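Local coordinates for extracellular solute-binding protein, family 5 (Chelativorans sp., PDB 6WM6), which binds EDTA and other aminopolycarboxylates in the periplasm, probably handing them on to an ABC transporter for uptake, at residues Gly310-Ser313 against Lys314-Pro317; Met351-Val354 against Met355-Pro358; Asp488-Ile491 against Glu492-Ile495; Ala500-Ser503 against Ile504-Ala508. All coordinates share one frame; numbering follows the deposited sequence.

Contact 1 of 4, residues Gly310-Ser313 against Lys314-Pro317; sequences GLNS and KAGP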
# COMPACT_ATOMS: atom_id res chain seq x y z
N GLY A 310 3.08 -11.26 12.88
CA GLY A 310 4.32 -11.91 12.53
C GLY A 310 4.95 -12.54 13.76
O GLY A 310 4.76 -12.09 14.89
N LEU A 311 5.70 -13.61 13.53
CA LEU A 311 6.30 -14.41 14.59
C LEU A 311 7.80 -14.48 14.32
O LEU A 311 8.22 -14.72 13.19
CB LEU A 311 5.69 -15.81 14.66
CG LEU A 311 4.17 -15.85 14.86
CD1 LEU A 311 3.44 -15.84 13.52
CD2 LEU A 311 3.76 -17.09 15.67
N ASN A 312 8.60 -14.24 15.36
CA ASN A 312 10.05 -14.13 15.18
C ASN A 312 10.66 -15.53 15.06
O ASN A 312 11.02 -16.16 16.04
CB ASN A 312 10.63 -13.38 16.35
CG ASN A 312 12.09 -13.10 16.18
OD1 ASN A 312 12.72 -13.61 15.25
ND2 ASN A 312 12.63 -12.27 17.05
N SER A 313 10.80 -16.01 13.82
CA SER A 313 11.38 -17.33 13.60
C SER A 313 12.90 -17.31 13.71
O SER A 313 13.51 -18.39 13.69
CB SER A 313 10.99 -17.91 12.24
OG SER A 313 11.72 -17.32 11.18
N LYS A 314 13.50 -16.12 13.81
CA LYS A 314 14.96 -16.03 13.82
C LYS A 314 15.54 -16.23 15.21
O LYS A 314 16.69 -16.69 15.33
CB LYS A 314 15.42 -14.66 13.31
CG LYS A 314 15.06 -14.36 11.88
CD LYS A 314 15.56 -12.97 11.51
CE LYS A 314 14.88 -12.44 10.27
NZ LYS A 314 15.41 -11.09 9.90
N ALA A 315 14.81 -15.87 16.26
CA ALA A 315 15.38 -15.85 17.60
C ALA A 315 14.29 -15.81 18.64
O ALA A 315 13.17 -15.37 18.37
CB ALA A 315 16.33 -14.66 17.76
N GLY A 316 14.63 -16.23 19.84
CA GLY A 316 13.69 -16.25 20.93
C GLY A 316 12.76 -17.44 20.87
O GLY A 316 12.94 -18.35 20.05
N PRO A 317 11.74 -17.45 21.73
CA PRO A 317 10.86 -18.63 21.81
C PRO A 317 10.22 -19.01 20.48
O PRO A 317 10.02 -20.21 20.22
CB PRO A 317 9.79 -18.22 22.84
CG PRO A 317 10.44 -17.14 23.65
CD PRO A 317 11.42 -16.44 22.75
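N312 leans over the bend that its own chain makes, and its carboxamide oxygen meets the amides of K314 and A315. With CG anti to the backbone N (chi1 -174°), the side chain is carried round beside its own carbonyl carbon, which brings its end near K314 and A315. Its CB still lies 3.8 Å from A315 O, while CG comes closer to that carbonyl oxygen, at 3.3 Å. At the tip the two branches of the amide divide the work. N312 OD1 accepts from K314 N at 3.0 Å, with the donor tilted 26° out of the carbonyl plane, and takes a second, weak bond from A315 N at 3.2 Å; CB of K314 also brushes this oxygen, at 3.5 Å. The other branch, ND2, donates to the carbonyls of S451 and F454, which fixes the flip of the buried amide. A leucine in its place would probably leave the amides of K314 and A315 without their shared acceptor and the carbonyls of S451 and F454 without their donor. Next to it, the hydroxyl of S313 turns to the carbonyl of F484 and to Y521. The bond from K314 N to a side-chain oxygen two residues back defines an Asx turn, set here where strand 305-311 ends and the chain leaves the sheet toward helix 321-330.

Contact 2 of 4, residues Met351-Val354 against Met355-Pro358; sequences MGSV and MFLP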
# COMPACT_ATOMS: atom_id res chain seq x y z
N MET A 351 -8.95 -13.13 5.99
CA MET A 351 -7.87 -13.31 5.03
C MET A 351 -7.01 -14.48 5.50
O MET A 351 -6.36 -14.38 6.56
CB MET A 351 -7.04 -12.06 4.86
CG MET A 351 -5.99 -12.23 3.78
SD MET A 351 -5.30 -10.61 3.36
CE MET A 351 -3.80 -11.13 2.50
N GLY A 352 -7.04 -15.57 4.76
CA GLY A 352 -6.32 -16.77 5.14
C GLY A 352 -5.15 -17.12 4.26
O GLY A 352 -4.72 -18.26 4.20
N SER A 353 -4.63 -16.12 3.54
CA SER A 353 -3.45 -16.23 2.69
C SER A 353 -2.50 -15.11 3.08
O SER A 353 -2.92 -14.07 3.56
CB SER A 353 -3.89 -16.03 1.24
OG SER A 353 -2.80 -15.83 0.35
N VAL A 354 -1.20 -15.32 2.84
CA VAL A 354 -0.20 -14.26 3.01
C VAL A 354 0.29 -13.72 1.68
O VAL A 354 1.20 -12.89 1.65
CB VAL A 354 0.96 -14.66 3.94
CG1 VAL A 354 0.46 -14.87 5.35
CG2 VAL A 354 1.69 -15.89 3.43
N MET A 355 -0.32 -14.14 0.58
CA MET A 355 0.09 -13.66 -0.73
C MET A 355 -1.03 -13.11 -1.60
O MET A 355 -0.73 -12.41 -2.58
CB MET A 355 0.83 -14.75 -1.49
CG MET A 355 2.15 -15.05 -0.78
SD MET A 355 3.17 -16.19 -1.67
CE MET A 355 4.42 -16.47 -0.43
N PHE A 356 -2.28 -13.38 -1.26
CA PHE A 356 -3.43 -12.96 -2.05
C PHE A 356 -4.50 -12.40 -1.13
O PHE A 356 -4.82 -13.00 -0.10
CB PHE A 356 -4.06 -14.16 -2.78
CG PHE A 356 -3.10 -14.95 -3.62
CD1 PHE A 356 -2.71 -14.49 -4.88
CD2 PHE A 356 -2.61 -16.16 -3.18
CE1 PHE A 356 -1.85 -15.25 -5.67
CE2 PHE A 356 -1.74 -16.91 -3.97
CZ PHE A 356 -1.37 -16.45 -5.21
N LEU A 357 -5.10 -11.28 -1.53
CA LEU A 357 -6.32 -10.81 -0.88
C LEU A 357 -7.47 -11.74 -1.25
O LEU A 357 -7.41 -12.45 -2.26
CB LEU A 357 -6.64 -9.39 -1.35
CG LEU A 357 -5.62 -8.31 -1.01
CD1 LEU A 357 -6.00 -7.01 -1.76
CD2 LEU A 357 -5.52 -8.04 0.47
N PRO A 358 -8.56 -11.71 -0.48
CA PRO A 358 -9.68 -12.64 -0.75
C PRO A 358 -10.27 -12.50 -2.14
O PRO A 358 -10.87 -13.49 -2.62
CB PRO A 358 -10.70 -12.28 0.35
CG PRO A 358 -9.82 -11.85 1.50
CD PRO A 358 -8.70 -11.05 0.84
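S353 sits inside the bend and its OG accepts two successive backbone amides across it. The bond from M355 N is the straighter, 3.0 Å long at an N-H...O angle of 164°; that from F356 N is equally long but bent to 144°. The hydroxyl also bonds D515 of helix 504-521, whose other carboxylate oxygen takes the amide of V354, so the buried serine oxygen is gripped by three partners.

Apolar contacts close the loop further along. M351, fully extended from CB to CE, reaches across to the returning half of the loop. Its SD lies 3.9 Å from L357 CD2, its CG is 4.2 Å from P358 CD where the two side chains cross at about a right angle, and its CE rests 3.4 Å from F356 O. Within the second half, M355 CB lies 4.0 Å above one face of the F356 ring, toward the rim.

The two halves run nearly antiparallel, 165° apart. The turn is an ST turn, extended by the second amide, in a buried loop lodged between helix 504-521 and the sheet strands 305-311 and 524-537.

Contact 3 of 4, residues Asp488-Ile491 against Glu492-Ile495; sequences DPKI and EEII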
# COMPACT_ATOMS: atom_id res chain seq x y z
N ASP A 488 13.88 -19.92 2.54
CA ASP A 488 13.53 -21.12 1.78
C ASP A 488 13.81 -20.87 0.31
O ASP A 488 13.04 -20.17 -0.38
CB ASP A 488 12.07 -21.51 2.01
CG ASP A 488 11.75 -22.88 1.47
OD1 ASP A 488 12.54 -23.40 0.63
OD2 ASP A 488 10.73 -23.47 1.89
N PRO A 489 14.90 -21.43 -0.23
CA PRO A 489 15.18 -21.25 -1.66
C PRO A 489 14.04 -21.70 -2.56
O PRO A 489 13.89 -21.16 -3.66
CB PRO A 489 16.45 -22.08 -1.88
CG PRO A 489 17.10 -22.13 -0.52
CD PRO A 489 15.96 -22.20 0.46
N LYS A 490 13.23 -22.68 -2.14
CA LYS A 490 12.10 -23.11 -2.97
C LYS A 490 11.04 -22.02 -3.08
O LYS A 490 10.50 -21.79 -4.16
CB LYS A 490 11.52 -24.40 -2.40
CG LYS A 490 10.37 -25.01 -3.20
CD LYS A 490 10.76 -25.28 -4.65
CE LYS A 490 9.66 -26.06 -5.37
NZ LYS A 490 10.01 -26.34 -6.79
N ILE A 491 10.73 -21.35 -1.97
CA ILE A 491 9.81 -20.21 -2.03
C ILE A 491 10.34 -19.16 -2.99
O ILE A 491 9.59 -18.60 -3.80
CB ILE A 491 9.58 -19.64 -0.62
CG1 ILE A 491 8.73 -20.62 0.20
CG2 ILE A 491 8.92 -18.24 -0.71
CD1 ILE A 491 8.50 -20.18 1.62
N GLU A 492 11.65 -18.87 -2.91
CA GLU A 492 12.22 -17.83 -3.76
C GLU A 492 12.15 -18.24 -5.23
O GLU A 492 11.84 -17.41 -6.09
CB GLU A 492 13.66 -17.55 -3.33
CG GLU A 492 13.74 -17.15 -1.87
CD GLU A 492 15.09 -16.63 -1.45
OE1 GLU A 492 15.93 -16.34 -2.34
OE2 GLU A 492 15.30 -16.50 -0.24
N GLU A 493 12.42 -19.50 -5.53
CA GLU A 493 12.35 -19.99 -6.90
C GLU A 493 10.93 -19.86 -7.43
O GLU A 493 10.71 -19.43 -8.58
CB GLU A 493 12.83 -21.43 -6.95
CG GLU A 493 12.64 -22.14 -8.29
CD GLU A 493 13.01 -23.61 -8.22
OE1 GLU A 493 13.15 -24.14 -7.09
OE2 GLU A 493 13.18 -24.23 -9.29
N ILE A 494 9.94 -20.24 -6.62
CA ILE A 494 8.55 -20.14 -7.05
C ILE A 494 8.15 -18.70 -7.32
O ILE A 494 7.50 -18.41 -8.32
CB ILE A 494 7.63 -20.77 -5.98
CG1 ILE A 494 7.83 -22.28 -5.89
CG2 ILE A 494 6.16 -20.46 -6.31
CD1 ILE A 494 7.36 -22.86 -4.59
N ILE A 495 8.55 -17.78 -6.43
CA ILE A 495 8.21 -16.38 -6.62
C ILE A 495 8.81 -15.86 -7.92
O ILE A 495 8.16 -15.13 -8.67
CB ILE A 495 8.65 -15.55 -5.39
CG1 ILE A 495 7.78 -15.88 -4.18
CG2 ILE A 495 8.63 -14.06 -5.72
CD1 ILE A 495 8.29 -15.32 -2.86
O HOH W 1 13.30 -17.20 1.63
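I491 and I495, one helical turn apart, lie side by side and point the same way, with I491 CG2 and I495 CD1 3.7 Å apart. I495 continues this apolar face onto F475, L476 and L511. Further round the helix, the aliphatic part of K490 covers I494, CG to CD1 at 4.0 Å, and I494 packs on E513 and A514 of helix 504-521.

Charged contacts belong to the outer side. K490, bent at chi2 (56°), brings NZ to 3.8 Å from E493 OE1, a long salt bridge between exposed side chains. E492 instead pairs with R477, and a water that accepts from D488 N donates to E492 OE2 at 2.8 Å, tying the carboxylate to the backbone just ahead of the helix.

Backbone bonds run from residue i+4 to i throughout, beginning with E492 N to D488 O. D488 also caps them: its OD1 accepts K490 N at 2.9 Å, reached from above the carboxylate plane, 42° out of it. The amide dipoles of this helix end would probably favour the charged carboxylate. Aspartate at the N-cap followed by proline in the first turn is a classic helix start, here opening the amphipathic helix 489-499.

Contact 4 of 4, residues Ala500-Ser503 against Ile504-Ala508; sequences AASS and IEESA. With EDO (1,2-ethanediol), chain J.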
# COMPACT_ATOMS: atom_id res chain seq x y z
N ALA A 500 7.70 -14.12 -13.66
CA ALA A 500 8.00 -14.26 -15.07
C ALA A 500 6.81 -14.70 -15.90
O ALA A 500 6.95 -14.82 -17.13
CB ALA A 500 9.15 -15.24 -15.26
N ALA A 501 5.66 -14.95 -15.28
CA ALA A 501 4.49 -15.46 -15.98
C ALA A 501 3.92 -14.42 -16.93
O ALA A 501 4.20 -13.23 -16.85
CB ALA A 501 3.43 -15.89 -14.96
N SER A 502 3.07 -14.88 -17.85
CA SER A 502 2.50 -14.01 -18.88
C SER A 502 1.11 -13.49 -18.54
O SER A 502 0.54 -12.71 -19.32
CB SER A 502 2.46 -14.72 -20.23
OG SER A 502 1.75 -15.93 -20.16
N SER A 503 0.54 -13.89 -17.41
CA SER A 503 -0.73 -13.34 -16.97
C SER A 503 -0.80 -13.40 -15.45
O SER A 503 -0.11 -14.20 -14.82
CB SER A 503 -1.94 -14.12 -17.52
OG SER A 503 -1.97 -15.45 -17.08
N ILE A 504 -1.64 -12.56 -14.87
CA ILE A 504 -1.86 -12.58 -13.43
C ILE A 504 -2.40 -13.93 -12.99
O ILE A 504 -2.05 -14.43 -11.91
CB ILE A 504 -2.75 -11.41 -12.99
CG1 ILE A 504 -2.02 -10.07 -13.17
CG2 ILE A 504 -3.12 -11.54 -11.51
CD1 ILE A 504 -2.85 -8.86 -12.78
N GLU A 505 -3.22 -14.56 -13.83
CA GLU A 505 -3.81 -15.84 -13.48
C GLU A 505 -2.78 -16.95 -13.45
O GLU A 505 -2.76 -17.76 -12.52
CB GLU A 505 -4.90 -16.20 -14.51
CG GLU A 505 -6.08 -15.23 -14.60
CD GLU A 505 -5.90 -14.14 -15.62
OE1 GLU A 505 -4.76 -13.69 -15.88
OE2 GLU A 505 -6.91 -13.66 -16.20
N GLU A 506 -1.93 -17.03 -14.47
CA GLU A 506 -0.85 -18.01 -14.45
C GLU A 506 0.08 -17.75 -13.28
O GLU A 506 0.50 -18.67 -12.58
CB GLU A 506 -0.07 -17.98 -15.76
CG GLU A 506 1.10 -18.97 -15.82
CD GLU A 506 2.06 -18.72 -16.97
OE1 GLU A 506 1.96 -17.67 -17.64
OE2 GLU A 506 2.95 -19.58 -17.15
N SER A 507 0.40 -16.47 -13.04
CA SER A 507 1.26 -16.11 -11.92
C SER A 507 0.67 -16.63 -10.63
O SER A 507 1.39 -17.17 -9.78
CB SER A 507 1.39 -14.60 -11.89
OG SER A 507 2.37 -14.20 -10.93
N ALA A 508 -0.63 -16.47 -10.45
CA ALA A 508 -1.28 -16.90 -9.22
C ALA A 508 -1.24 -18.41 -9.06
O ALA A 508 -1.04 -18.91 -7.95
CB ALA A 508 -2.72 -16.42 -9.19
C1 EDO J . 5.29 -11.40 -19.48
O1 EDO J . 5.96 -12.65 -19.27
C2 EDO J . 5.09 -11.13 -20.97
O2 EDO J . 4.06 -11.98 -21.51
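S503 and E506 meet at the start of helix 504-521. The serine hydroxyl, with chi1 at 62°, stands between its own backbone N and carbonyl carbon, which places OG within reach of the first-turn amides: it accepts E506 N at 3.1 Å along a nearly straight bond of 167°. The E506 side chain, extended beyond CG, reaches back toward the preceding loop, and its OE1 takes the amide of S502 at 3.0 Å. That N-H comes from above the carboxylate plane, 38° out of it. The pair is thus an N-cap with a reciprocal side chain, akin to a capping box but with the glutamate taking the amide one residue before the cap. With an alanine here in place of S503, the amide of E506 would probably lose its acceptor and the first turn of the helix would be more prone to fray. Between these polar bonds A501 points its methyl into the turn, CB 3.7 Å from the flat end of E506 at CD and 3.9 Å from S507 CB. E505 is bent at chi2 and folds back over the cap, OE1 coming to 3.3 Å from S503 CB. S507 hands its hydroxyl to the carbonyl of A498, at the end of the preceding helix, while its amide bonds S503 O. An ethanediol, probably from the crystallisation liquor, donates from O1 to A501 O.

Overall arrangement
Helix 504-521 is common to all four contacts: contact 4 starts it, contact 3 packs isoleucines on it, contact 2 bonds its D515, and the serine of contact 1 bonds its last residue, Y521. Contact 2 is the buried one, its centre about 15 Å from that of the chain, and mixes sulfur and apolar packing with a fully engaged hydroxyl. Contacts 1, 3 and 4 lie farther out and are partly buried. Contacts 3 and 4 cap successive helices with a carboxylate and a hydroxyl respectively, whereas contact 1 uses an amide to turn a strand end. Contacts 2 and 4 alone touch, F356 CZ lying 3.7 Å from A508 O.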